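Local atomic coordinates of uncharacterized protein (Trypanosoma cruzi, PDB entry 6NEY), a protein that probably recognises acetylated lysines through its bromodomain, the part of the longer protein crystallised here, consistent with a role in transcription. Residues 9-14 against 118-123; 16-21 against 72-77; 25-30 against 103-108; 29-34 against 86-91. All coordinates share one frame; numbering follows the deposited sequence.

Contact 1: 9-14 against 118-123; sequences FYPEEE and TKKAGG
K120 closes this surface contact with one charged end and one apolar stem. Its NZ donates to E14 OE1 over 2.9 Å, a hydrogen bond that is also a salt bridge; the ammonium arrives on the syn side of the carboxylate and lies just 16° out of its plane. E14 OE2 stays farther off, 3.5 Å from the same NZ, so the pairing leans on one oxygen. Nearer the backbone, K120 CB lies at the edge of the Y10 ring, 3.6 Å from Y10 CE1, and K120 CG follows at 3.7 Å from that carbon. Two successive bends, chi2 -59° and chi3 -73°, fold the lysine stem past the ring and bring its amine across to E14, while P11 CD approaches NZ at 4.1 Å. In the next shell, F9 CB covers one face of the Y10 ring, 3.6 Å above its centre, and Y10 OH makes a probable but suspiciously short hydrogen bond to V72 O. P11 occupies the N-cap position of helix 12-21, which places E14 in the first turn. E14 OE1 also accepts from Y116 OH, on the same long helix as K120. Two donors, K120 NZ and Y116 OH, therefore converge on one oxygen and would favour the ionised carboxylate. As E14 and K120 are both partly exposed, the electrostatic gain is probably moderated by solvent, while the tyrosine edge limits where the lysine stem can lie.

Contact 2: 16-21 against 72-77; sequences VALVRS and VNLTAL
Within the four-helix bundle that defines the bromodomain fold, L18 and V19 of the first helix meet L74 and L77, which stand at the start of helix 75-92. The contact is buried and wholly apolar, with 124 Å² of surface covered on the two sides together; its nearest CA pair is V19 and L77, 8.8 Å apart. L18 enters two of the three side-chain contacts through a single methyl, CD2. L18 CD2 comes tip to tip with L74 CD1 at 3.9 Å, and the same CD2 lies 4.1 Å from L77 CD2. L77 forks across the two residues of helix 12-21, since its other methyl, CD1, is 4.1 Å from V19 CG2. In L77 the CG stands anti to the backbone N (chi1 172°), carrying both methyls toward the first helix. L74 sits at the N-cap position with a left-handed helical backbone, and its side chain is directed into the bundle, where I113 and V117 of helix 97-124 also touch it. V19 packs against A59 and A60 of helix 56-64, so the cluster draws on all four main helices. Within 16-21, S21 OG donates to L18 O over 2.6 Å, with a C=O to donor angle of 129° and the hydroxyl tilted 20° from the carbonyl plane.

Contact 3: 25-30 against 103-108; sequences PQDEGL and ERFEAF
One water is gripped by Q26, D27 and R104 and carries the polar half of the contact. It donates to Q26 OE1 at 2.8 Å and to D27 OD1 at 2.7 Å, and accepts from R104 NE at 3.1 Å, lying in the guanidinium plane at its edge. The water thus stands in for a direct charge pair, as D27 OD1 and R104 NE are 5.5 Å apart. The other carboxylate oxygen, D27 OD2, turns to F105 and reaches 3.6 Å from its CD1; carboxylate and ring planes are perpendicular, at 90°. That oxygen is not left to the ring alone: R24 NE forms a salt bridge with it. D27 also opens a type I' turn closed by L30 N on D27 O at 3.0 Å, with positive phi at E28 and G29 fixing the reversal. F105 continues inward, stacked on F31 and touching I81 and V85 of helix 75-92. The contact therefore ties the start of the bromodomain ZA loop to helix 97-124. With the water on OD1 and the R24 salt bridge on OD2 among its partners, the buried D27 is likely to remain ionised, its charge shared between a direct arginine and a second one reached through solvent.

Contact 4: 29-34 against 86-91; sequences GLFSMD and NNCYRF
The irregular backbone of 29-34 runs beside residues 86-91 of helix 75-92 without any hydrogen bond between them, the closest CA atoms being those of L30 and C88 at 8.2 Å. In bromodomain terms this is the ZA loop lying against the C-terminal part of helix 75-92, two elements that in relatives flank the acetyl-lysine pocket; F31 probably corresponds to the phenylalanine of the family's WPF shelf, judged from sequence alone. G29 O accepts from M33 N at 2.9 Å, an i to i+4 turn within the loop, and L30 and F31 lie within it. C88 meets both. Its SG is anti to its own N (chi1 -179°), which aims it into the fork of L30, 3.8 Å from CD2 and 3.9 Å from CD1. C88 CB takes the aromatic neighbour instead, lying 3.9 Å from F31 CE1 in an oblique approach. The sulfur is also oblique to that ring: SG is 5.3 Å from the F31 centroid and 58° off the ring normal, a Cys sulfur-aromatic contact. Beyond the pair, F31 touches A102 of helix 97-124, while its backbone is hydrogen-bonded with L56. L30 and F31 also brace one another, with L30 CG standing 3.7 Å above the F31 ring plane, offset toward the rim.

In the fold
The four contacts sample the long axis of the helical bundle. Contact 1 lies at one end, with contact 4 on the opposite side of the chain's centre, their centres about 28 Å apart. Contacts 1 and 2 share helix 12-21, have centres about 10 Å apart and touch where Y10 packs on L74. Contacts 3 and 4 start from one loop, sharing G29 and L30, and touch again where E103 CA packs on Y89 OH. In between, S21 O packs on F108 CE2, linking contacts 2 and 3. The first segments follow in order from 9 to 34, whereas their partners alternate between helices 75-92 and 97-124, so the N-terminal part and ZA loop are held against both.

Contact 1: 9-14 against 118-123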
loop_
_atom_site.group_PDB
_atom_site.type_symbol
_atom_site.label_atom_id
_atom_site.label_comp_id
_atom_site.label_asym_id
_atom_site.label_seq_id
_atom_site.Cartn_x
_atom_site.Cartn_y
_atom_site.Cartn_z
ATOM N N PHE A 9 -15.907 -2.098 -8.043
ATOM C CA PHE A 9 -15.689 -0.704 -8.487
ATOM C C PHE A 9 -14.464 -0.670 -9.399
ATOM O O PHE A 9 -14.407 0.222 -10.209
ATOM C CB PHE A 9 -15.509 0.243 -7.302
ATOM C CG PHE A 9 -16.793 0.497 -6.558
ATOM C CD1 PHE A 9 -17.709 1.417 -7.035
ATOM C CD2 PHE A 9 -17.087 -0.206 -5.398
ATOM C CE1 PHE A 9 -18.900 1.645 -6.363
ATOM C CE2 PHE A 9 -18.288 0.013 -4.738
ATOM C CZ PHE A 9 -19.185 0.939 -5.218
ATOM N N TYR A 10 -13.509 -1.584 -9.246
ATOM C CA TYR A 10 -12.147 -1.366 -9.785
ATOM C C TYR A 10 -11.599 -2.609 -10.472
ATOM O O TYR A 10 -11.614 -3.700 -9.923
ATOM C CB TYR A 10 -11.194 -0.876 -8.692
ATOM C CG TYR A 10 -11.668 0.338 -7.950
ATOM C CD1 TYR A 10 -11.968 1.506 -8.628
ATOM C CD2 TYR A 10 -11.846 0.321 -6.580
ATOM C CE1 TYR A 10 -12.401 2.639 -7.962
ATOM C CE2 TYR A 10 -12.264 1.448 -5.895
ATOM C CZ TYR A 10 -12.547 2.605 -6.587
ATOM O OH TYR A 10 -12.991 3.721 -5.940
ATOM N N PRO A 11 -11.026 -2.462 -11.681
ATOM C CA PRO A 11 -10.398 -3.588 -12.359
ATOM C C PRO A 11 -9.068 -3.933 -11.668
ATOM O O PRO A 11 -8.321 -3.034 -11.330
ATOM C CB PRO A 11 -10.173 -3.142 -13.810
ATOM C CG PRO A 11 -10.528 -1.664 -13.849
ATOM C CD PRO A 11 -10.927 -1.213 -12.454
ATOM N N GLU A 12 -8.812 -5.230 -11.447
ATOM C CA GLU A 12 -7.551 -5.694 -10.808
ATOM C C GLU A 12 -6.357 -5.107 -11.565
ATOM O O GLU A 12 -5.370 -4.720 -10.914
ATOM C CB GLU A 12 -7.473 -7.223 -10.808
ATOM C CG GLU A 12 -8.376 -7.865 -9.799
ATOM C CD GLU A 12 -9.844 -7.802 -10.147
ATOM O OE1 GLU A 12 -10.187 -7.714 -11.375
ATOM O OE2 GLU A 12 -10.644 -7.801 -9.189
ATOM N N GLU A 13 -6.435 -5.012 -12.896
ATOM C CA GLU A 13 -5.283 -4.568 -13.708
ATOM C C GLU A 13 -4.879 -3.143 -13.298
ATOM O O GLU A 13 -3.674 -2.843 -13.221
ATOM C CB GLU A 13 -5.609 -4.683 -15.194
ATOM C CG GLU A 13 -5.879 -6.115 -15.652
ATOM C CD GLU A 13 -7.301 -6.662 -15.531
ATOM O OE1 GLU A 13 -8.168 -6.008 -14.857
ATOM O OE2 GLU A 13 -7.547 -7.775 -16.110
ATOM N N GLU A 14 -5.861 -2.291 -13.031
ATOM C CA GLU A 14 -5.621 -0.885 -12.638
ATOM C C GLU A 14 -5.083 -0.812 -11.215
ATOM O O GLU A 14 -4.223 0.041 -10.969
ATOM C CB GLU A 14 -6.884 -0.042 -12.788
ATOM C CG GLU A 14 -7.224 0.226 -14.226
ATOM C CD GLU A 14 -8.415 1.150 -14.401
ATOM O OE1 GLU A 14 -9.077 1.491 -13.363
ATOM O OE2 GLU A 14 -8.673 1.539 -15.561
ATOM N N THR A 118 -11.011 9.311 -7.066
ATOM C CA THR A 118 -11.695 10.508 -7.619
ATOM C C THR A 118 -11.917 10.364 -9.130
ATOM O O THR A 118 -13.063 10.602 -9.589
ATOM C CB THR A 118 -10.942 11.790 -7.268
ATOM O OG1 THR A 118 -10.953 11.804 -5.843
ATOM C CG2 THR A 118 -11.597 13.012 -7.871
ATOM N N LYS A 119 -10.877 10.015 -9.879
ATOM C CA LYS A 119 -10.982 9.797 -11.354
ATOM C C LYS A 119 -12.078 8.773 -11.665
ATOM O O LYS A 119 -12.949 9.050 -12.559
ATOM C CB LYS A 119 -9.635 9.352 -11.929
ATOM C CG LYS A 119 -9.507 9.539 -13.428
ATOM C CD LYS A 119 -9.759 8.324 -14.261
ATOM C CE LYS A 119 -10.147 8.719 -15.676
ATOM N NZ LYS A 119 -9.608 7.782 -16.680
ATOM N N LYS A 120 -12.063 7.626 -10.982
ATOM C CA LYS A 120 -12.978 6.501 -11.274
ATOM C C LYS A 120 -14.416 6.949 -10.986
ATOM O O LYS A 120 -15.306 6.695 -11.820
ATOM C CB LYS A 120 -12.609 5.261 -10.467
ATOM C CG LYS A 120 -11.269 4.632 -10.819
ATOM C CD LYS A 120 -11.098 4.187 -12.256
ATOM C CE LYS A 120 -11.874 2.937 -12.612
ATOM N NZ LYS A 120 -11.652 2.553 -14.030
ATOM N N ALA A 121 -14.623 7.633 -9.853
ATOM C CA ALA A 121 -15.948 8.154 -9.443
ATOM C C ALA A 121 -16.451 9.117 -10.506
ATOM O O ALA A 121 -17.653 9.039 -10.846
ATOM C CB ALA A 121 -15.858 8.822 -8.081
ATOM N N GLY A 122 -15.581 10.017 -10.981
ATOM C CA GLY A 122 -15.925 11.021 -12.004
ATOM C C GLY A 122 -16.533 10.367 -13.237
ATOM O O GLY A 122 -17.583 10.825 -13.702
ATOM N N GLY A 123 -15.925 9.282 -13.716
ATOM C CA GLY A 123 -16.403 8.558 -14.904
ATOM C C GLY A 123 -17.649 7.741 -14.601
ATOM O O GLY A 123 -18.618 7.801 -15.383
#

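Contact 2: 16-21 against 72-77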
loop_
_atom_site.group_PDB
_atom_site.type_symbol
_atom_site.label_atom_id
_atom_site.label_comp_id
_atom_site.label_asym_id
_atom_site.label_seq_id
_atom_site.Cartn_x
_atom_site.Cartn_y
_atom_site.Cartn_z
ATOM N N VAL A 16 -3.361 -3.201 -9.573
ATOM C CA VAL A 16 -1.948 -3.675 -9.619
ATOM C C VAL A 16 -1.058 -2.512 -10.064
ATOM O O VAL A 16 -0.044 -2.255 -9.414
ATOM C CB VAL A 16 -1.795 -4.906 -10.530
ATOM C CG1 VAL A 16 -0.339 -5.240 -10.752
ATOM C CG2 VAL A 16 -2.539 -6.094 -9.941
ATOM N N ALA A 17 -1.438 -1.814 -11.132
ATOM C CA ALA A 17 -0.685 -0.658 -11.665
ATOM C C ALA A 17 -0.550 0.405 -10.570
ATOM O O ALA A 17 0.558 0.976 -10.445
ATOM C CB ALA A 17 -1.355 -0.118 -12.908
ATOM N N LEU A 18 -1.642 0.695 -9.854
ATOM C CA LEU A 18 -1.654 1.695 -8.749
ATOM C C LEU A 18 -0.649 1.281 -7.665
ATOM O O LEU A 18 0.162 2.103 -7.235
ATOM C CB LEU A 18 -3.068 1.779 -8.165
ATOM C CG LEU A 18 -3.228 2.723 -6.976
ATOM C CD1 LEU A 18 -2.836 4.139 -7.357
ATOM C CD2 LEU A 18 -4.661 2.667 -6.470
ATOM N N VAL A 19 -0.697 0.024 -7.234
ATOM C CA VAL A 19 0.219 -0.440 -6.150
ATOM C C VAL A 19 1.664 -0.337 -6.659
ATOM O O VAL A 19 2.525 0.144 -5.917
ATOM C CB VAL A 19 -0.103 -1.874 -5.712
ATOM C CG1 VAL A 19 1.010 -2.404 -4.828
ATOM C CG2 VAL A 19 -1.475 -1.978 -5.048
ATOM N N ARG A 20 1.929 -0.756 -7.898
ATOM C CA ARG A 20 3.306 -0.761 -8.439
ATOM C C ARG A 20 3.814 0.679 -8.463
ATOM O O ARG A 20 5.032 0.894 -8.184
ATOM C CB ARG A 20 3.335 -1.435 -9.812
ATOM C CG ARG A 20 3.050 -2.928 -9.716
ATOM C CD ARG A 20 3.309 -3.659 -11.021
ATOM N NE ARG A 20 4.724 -3.617 -11.354
ATOM C CZ ARG A 20 5.682 -4.180 -10.614
ATOM N N SER A 21 2.913 1.626 -8.737
ATOM C CA SER A 21 3.241 3.069 -8.845
ATOM C C SER A 21 3.714 3.579 -7.480
ATOM O O SER A 21 4.373 4.616 -7.467
ATOM C CB SER A 21 2.099 3.899 -9.405
ATOM O OG SER A 21 1.121 4.224 -8.421
ATOM N N VAL A 72 -15.129 1.016 -2.333
ATOM C CA VAL A 72 -15.189 2.262 -3.153
ATOM C C VAL A 72 -14.057 3.219 -2.725
ATOM O O VAL A 72 -13.494 3.893 -3.615
ATOM C CB VAL A 72 -16.581 2.924 -3.117
ATOM C CG1 VAL A 72 -16.923 3.541 -1.772
ATOM C CG2 VAL A 72 -16.705 3.956 -4.221
ATOM N N ASN A 73 -13.695 3.301 -1.432
ATOM C CA ASN A 73 -12.627 4.247 -1.009
ATOM C C ASN A 73 -11.301 3.495 -0.824
ATOM O O ASN A 73 -10.396 4.086 -0.245
ATOM C CB ASN A 73 -12.994 5.084 0.227
ATOM C CG ASN A 73 -12.047 6.256 0.422
ATOM O OD1 ASN A 73 -11.695 6.957 -0.528
ATOM N ND2 ASN A 73 -11.592 6.469 1.646
ATOM N N LEU A 74 -11.182 2.259 -1.329
ATOM C CA LEU A 74 -9.958 1.406 -1.256
ATOM C C LEU A 74 -9.464 1.346 0.196
ATOM O O LEU A 74 -8.238 1.337 0.429
ATOM C CB LEU A 74 -8.879 1.957 -2.203
ATOM C CG LEU A 74 -9.146 1.765 -3.702
ATOM C CD1 LEU A 74 -8.089 2.473 -4.528
ATOM C CD2 LEU A 74 -9.200 0.295 -4.090
ATOM N N THR A 75 -10.386 1.237 1.150
ATOM C CA THR A 75 -10.066 1.239 2.601
ATOM C C THR A 75 -9.018 0.165 2.916
ATOM O O THR A 75 -8.081 0.466 3.691
ATOM C CB THR A 75 -11.333 1.038 3.445
ATOM O OG1 THR A 75 -12.251 2.056 3.043
ATOM C CG2 THR A 75 -11.050 1.109 4.929
ATOM N N ALA A 76 -9.197 -1.051 2.396
ATOM C CA ALA A 76 -8.341 -2.225 2.692
ATOM C C ALA A 76 -6.903 -1.947 2.236
ATOM O O ALA A 76 -5.938 -2.280 2.973
ATOM C CB ALA A 76 -8.901 -3.447 2.013
ATOM N N LEU A 77 -6.760 -1.325 1.064
ATOM C CA LEU A 77 -5.429 -0.942 0.519
ATOM C C LEU A 77 -4.838 0.164 1.391
ATOM O O LEU A 77 -3.647 0.066 1.728
ATOM C CB LEU A 77 -5.545 -0.478 -0.939
ATOM C CG LEU A 77 -4.259 0.109 -1.530
ATOM C CD1 LEU A 77 -3.093 -0.855 -1.418
ATOM C CD2 LEU A 77 -4.460 0.525 -2.977
#

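Contact 3: 25-30 against 103-108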
loop_
_atom_site.group_PDB
_atom_site.type_symbol
_atom_site.label_atom_id
_atom_site.label_comp_id
_atom_site.label_asym_id
_atom_site.label_seq_id
_atom_site.Cartn_x
_atom_site.Cartn_y
_atom_site.Cartn_z
ATOM N N PRO A 25 11.813 4.656 -6.576
ATOM C CA PRO A 25 13.260 4.528 -6.401
ATOM C C PRO A 25 13.813 5.367 -5.235
ATOM O O PRO A 25 14.691 4.893 -4.546
ATOM C CB PRO A 25 13.825 5.066 -7.728
ATOM C CG PRO A 25 12.721 4.893 -8.728
ATOM C CD PRO A 25 11.430 4.982 -7.958
ATOM N N GLN A 26 13.278 6.573 -5.023
ATOM C CA GLN A 26 13.755 7.506 -3.964
ATOM C C GLN A 26 13.547 6.891 -2.571
ATOM O O GLN A 26 14.227 7.326 -1.612
ATOM C CB GLN A 26 13.073 8.873 -4.090
ATOM C CG GLN A 26 11.586 8.839 -3.815
ATOM C CD GLN A 26 11.029 10.229 -3.698
ATOM O OE1 GLN A 26 11.128 10.859 -2.639
ATOM N NE2 GLN A 26 10.444 10.685 -4.790
ATOM N N ASP A 27 12.647 5.909 -2.442
ATOM C CA ASP A 27 12.290 5.289 -1.135
ATOM C C ASP A 27 13.188 4.076 -0.839
ATOM O O ASP A 27 12.985 3.438 0.232
ATOM C CB ASP A 27 10.800 4.946 -1.095
ATOM C CG ASP A 27 9.860 6.136 -1.179
ATOM O OD1 ASP A 27 10.297 7.280 -0.866
ATOM O OD2 ASP A 27 8.706 5.918 -1.598
ATOM N N GLU A 28 14.163 3.786 -1.728
ATOM C CA GLU A 28 15.302 2.851 -1.494
ATOM C C GLU A 28 14.786 1.503 -0.976
ATOM O O GLU A 28 15.450 0.887 -0.100
ATOM C CB GLU A 28 16.415 3.437 -0.615
ATOM C CG GLU A 28 16.022 3.826 0.790
ATOM C CD GLU A 28 17.189 4.356 1.613
ATOM O OE1 GLU A 28 17.561 5.517 1.410
ATOM O OE2 GLU A 28 17.742 3.589 2.451
ATOM N N GLY A 29 13.681 1.040 -1.551
ATOM C CA GLY A 29 13.164 -0.322 -1.378
ATOM C C GLY A 29 12.554 -0.533 -0.002
ATOM O O GLY A 29 12.291 -1.678 0.336
ATOM N N LEU A 30 12.340 0.533 0.767
ATOM C CA LEU A 30 11.891 0.419 2.176
ATOM C C LEU A 30 10.588 -0.386 2.230
ATOM O O LEU A 30 10.467 -1.236 3.104
ATOM C CB LEU A 30 11.729 1.833 2.738
ATOM C CG LEU A 30 11.354 1.976 4.207
ATOM C CD1 LEU A 30 12.255 1.145 5.119
ATOM C CD2 LEU A 30 11.446 3.455 4.592
ATOM N N GLU A 103 7.194 8.749 6.173
ATOM C CA GLU A 103 6.158 9.824 6.270
ATOM C C GLU A 103 5.933 10.440 4.873
ATOM O O GLU A 103 4.753 10.698 4.512
ATOM C CB GLU A 103 6.503 10.916 7.293
ATOM C CG GLU A 103 5.300 11.814 7.553
ATOM C CD GLU A 103 5.449 12.869 8.635
ATOM O OE1 GLU A 103 6.578 13.103 9.092
ATOM O OE2 GLU A 103 4.420 13.503 8.954
ATOM N N ARG A 104 6.980 10.616 4.072
ATOM C CA ARG A 104 6.785 11.159 2.700
ATOM C C ARG A 104 6.027 10.118 1.860
ATOM O O ARG A 104 5.159 10.507 1.028
ATOM C CB ARG A 104 8.117 11.528 2.049
ATOM C CG ARG A 104 8.785 12.773 2.615
ATOM C CD ARG A 104 9.943 13.186 1.723
ATOM N NE ARG A 104 10.985 12.174 1.650
ATOM C CZ ARG A 104 12.065 12.105 2.429
ATOM N NH1 ARG A 104 12.957 11.137 2.244
ATOM N NH2 ARG A 104 12.289 13.016 3.355
ATOM N N PHE A 105 6.369 8.838 2.023
ATOM C CA PHE A 105 5.751 7.706 1.292
ATOM C C PHE A 105 4.258 7.648 1.630
ATOM O O PHE A 105 3.428 7.515 0.711
ATOM C CB PHE A 105 6.445 6.385 1.620
ATOM C CG PHE A 105 5.669 5.172 1.194
ATOM C CD1 PHE A 105 5.639 4.793 -0.137
ATOM C CD2 PHE A 105 4.950 4.413 2.116
ATOM C CE1 PHE A 105 4.920 3.681 -0.541
ATOM C CE2 PHE A 105 4.224 3.305 1.700
ATOM C CZ PHE A 105 4.217 2.940 0.380
ATOM N N GLU A 106 3.906 7.777 2.914
ATOM C CA GLU A 106 2.483 7.696 3.349
ATOM C C GLU A 106 1.696 8.820 2.653
ATOM O O GLU A 106 0.591 8.534 2.105
ATOM C CB GLU A 106 2.384 7.715 4.878
ATOM C CG GLU A 106 0.998 7.401 5.423
ATOM C CD GLU A 106 0.921 7.635 6.932
ATOM O OE1 GLU A 106 1.568 8.592 7.422
ATOM O OE2 GLU A 106 0.250 6.866 7.621
ATOM N N ALA A 107 2.268 10.025 2.603
ATOM C CA ALA A 107 1.630 11.223 2.009
ATOM C C ALA A 107 1.444 11.030 0.488
ATOM O O ALA A 107 0.354 11.312 -0.068
ATOM C CB ALA A 107 2.457 12.437 2.336
ATOM N N PHE A 108 2.485 10.538 -0.173
ATOM C CA PHE A 108 2.482 10.196 -1.619
ATOM C C PHE A 108 1.406 9.151 -1.927
ATOM O O PHE A 108 0.625 9.337 -2.847
ATOM C CB PHE A 108 3.861 9.704 -2.051
ATOM C CG PHE A 108 3.848 9.091 -3.427
ATOM C CD1 PHE A 108 3.712 9.900 -4.540
ATOM C CD2 PHE A 108 3.932 7.723 -3.605
ATOM C CE1 PHE A 108 3.688 9.361 -5.816
ATOM C CE2 PHE A 108 3.912 7.184 -4.886
ATOM C CZ PHE A 108 3.792 8.001 -5.980
HETATM O O HOH W 1 11.323 9.702 -0.141
#

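Contact 4: 29-34 against 86-91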
loop_
_atom_site.group_PDB
_atom_site.type_symbol
_atom_site.label_atom_id
_atom_site.label_comp_id
_atom_site.label_asym_id
_atom_site.label_seq_id
_atom_site.Cartn_x
_atom_site.Cartn_y
_atom_site.Cartn_z
ATOM N N GLY A 29 13.681 1.040 -1.551
ATOM C CA GLY A 29 13.164 -0.322 -1.378
ATOM C C GLY A 29 12.554 -0.533 -0.002
ATOM O O GLY A 29 12.291 -1.678 0.336
ATOM N N LEU A 30 12.340 0.533 0.767
ATOM C CA LEU A 30 11.891 0.419 2.176
ATOM C C LEU A 30 10.588 -0.386 2.230
ATOM O O LEU A 30 10.467 -1.236 3.104
ATOM C CB LEU A 30 11.729 1.833 2.738
ATOM C CG LEU A 30 11.354 1.976 4.207
ATOM C CD1 LEU A 30 12.255 1.145 5.119
ATOM C CD2 LEU A 30 11.446 3.455 4.592
ATOM N N PHE A 31 9.665 -0.164 1.293
ATOM C CA PHE A 31 8.326 -0.799 1.309
ATOM C C PHE A 31 8.226 -1.894 0.248
ATOM O O PHE A 31 7.166 -2.530 0.172
ATOM C CB PHE A 31 7.255 0.296 1.207
ATOM C CG PHE A 31 7.378 1.262 2.354
ATOM C CD1 PHE A 31 7.085 0.839 3.641
ATOM C CD2 PHE A 31 7.873 2.543 2.163
ATOM C CE1 PHE A 31 7.221 1.702 4.720
ATOM C CE2 PHE A 31 8.041 3.391 3.250
ATOM C CZ PHE A 31 7.711 2.973 4.515
ATOM N N SER A 32 9.240 -2.099 -0.588
ATOM C CA SER A 32 9.097 -3.074 -1.699
ATOM C C SER A 32 9.957 -4.302 -1.410
ATOM O O SER A 32 9.648 -5.352 -1.973
ATOM C CB SER A 32 9.405 -2.470 -3.021
ATOM O OG SER A 32 10.580 -1.666 -2.962
ATOM N N MET A 33 10.973 -4.157 -0.552
ATOM C CA MET A 33 11.853 -5.283 -0.148
ATOM C C MET A 33 11.020 -6.287 0.651
ATOM O O MET A 33 10.043 -5.883 1.334
ATOM C CB MET A 33 13.079 -4.821 0.657
ATOM C CG MET A 33 12.848 -4.585 2.142
ATOM S SD MET A 33 14.434 -4.275 3.030
ATOM C CE MET A 33 14.545 -2.488 2.940
ATOM N N ASP A 34 11.381 -7.563 0.539
ATOM C CA ASP A 34 10.806 -8.661 1.357
ATOM C C ASP A 34 11.687 -8.788 2.610
ATOM O O ASP A 34 12.781 -9.405 2.504
ATOM C CB ASP A 34 10.726 -9.934 0.517
ATOM C CG ASP A 34 10.050 -11.106 1.203
ATOM O OD1 ASP A 34 9.903 -11.062 2.446
ATOM O OD2 ASP A 34 9.678 -12.055 0.480
ATOM N N ASN A 86 3.526 2.016 9.627
ATOM C CA ASN A 86 3.564 1.936 11.115
ATOM C C ASN A 86 4.592 0.877 11.539
ATOM O O ASN A 86 5.305 1.111 12.524
ATOM C CB ASN A 86 2.168 1.728 11.698
ATOM C CG ASN A 86 1.299 2.951 11.529
ATOM N N ASN A 87 4.702 -0.223 10.804
ATOM C CA ASN A 87 5.740 -1.265 11.038
ATOM C C ASN A 87 7.151 -0.690 10.871
ATOM O O ASN A 87 8.046 -1.053 11.655
ATOM C CB ASN A 87 5.531 -2.465 10.124
ATOM C CG ASN A 87 4.371 -3.324 10.589
ATOM O OD1 ASN A 87 3.779 -3.070 11.641
ATOM N ND2 ASN A 87 4.037 -4.329 9.798
ATOM N N CYS A 88 7.354 0.182 9.887
ATOM C CA CYS A 88 8.635 0.887 9.691
ATOM C C CYS A 88 8.949 1.729 10.939
ATOM O O CYS A 88 10.082 1.652 11.435
ATOM C CB CYS A 88 8.587 1.702 8.410
ATOM S SG CYS A 88 10.131 2.567 8.087
ATOM N N TYR A 89 7.983 2.479 11.450
ATOM C CA TYR A 89 8.159 3.372 12.624
ATOM C C TYR A 89 8.411 2.536 13.878
ATOM O O TYR A 89 9.321 2.874 14.656
ATOM C CB TYR A 89 6.938 4.251 12.873
ATOM C CG TYR A 89 6.668 5.298 11.822
ATOM C CD1 TYR A 89 7.691 5.993 11.194
ATOM C CD2 TYR A 89 5.362 5.640 11.519
ATOM C CE1 TYR A 89 7.417 6.967 10.241
ATOM C CE2 TYR A 89 5.074 6.605 10.574
ATOM C CZ TYR A 89 6.097 7.261 9.928
ATOM O OH TYR A 89 5.781 8.206 9.000
ATOM N N ARG A 90 7.644 1.467 14.052
ATOM C CA ARG A 90 7.709 0.641 15.288
ATOM C C ARG A 90 9.058 -0.094 15.314
ATOM O O ARG A 90 9.644 -0.191 16.414
ATOM C CB ARG A 90 6.482 -0.273 15.374
ATOM C CG ARG A 90 5.263 0.412 15.979
ATOM N N PHE A 91 9.567 -0.525 14.156
ATOM C CA PHE A 91 10.801 -1.348 14.064
ATOM C C PHE A 91 12.058 -0.474 13.951
ATOM O O PHE A 91 13.025 -0.792 14.664
ATOM C CB PHE A 91 10.716 -2.382 12.941
ATOM C CG PHE A 91 11.742 -3.475 13.113
ATOM C CD1 PHE A 91 11.584 -4.439 14.098
ATOM C CD2 PHE A 91 12.909 -3.480 12.367
ATOM C CE1 PHE A 91 12.537 -5.432 14.276
ATOM C CE2 PHE A 91 13.863 -4.472 12.548
ATOM C CZ PHE A 91 13.673 -5.447 13.501
#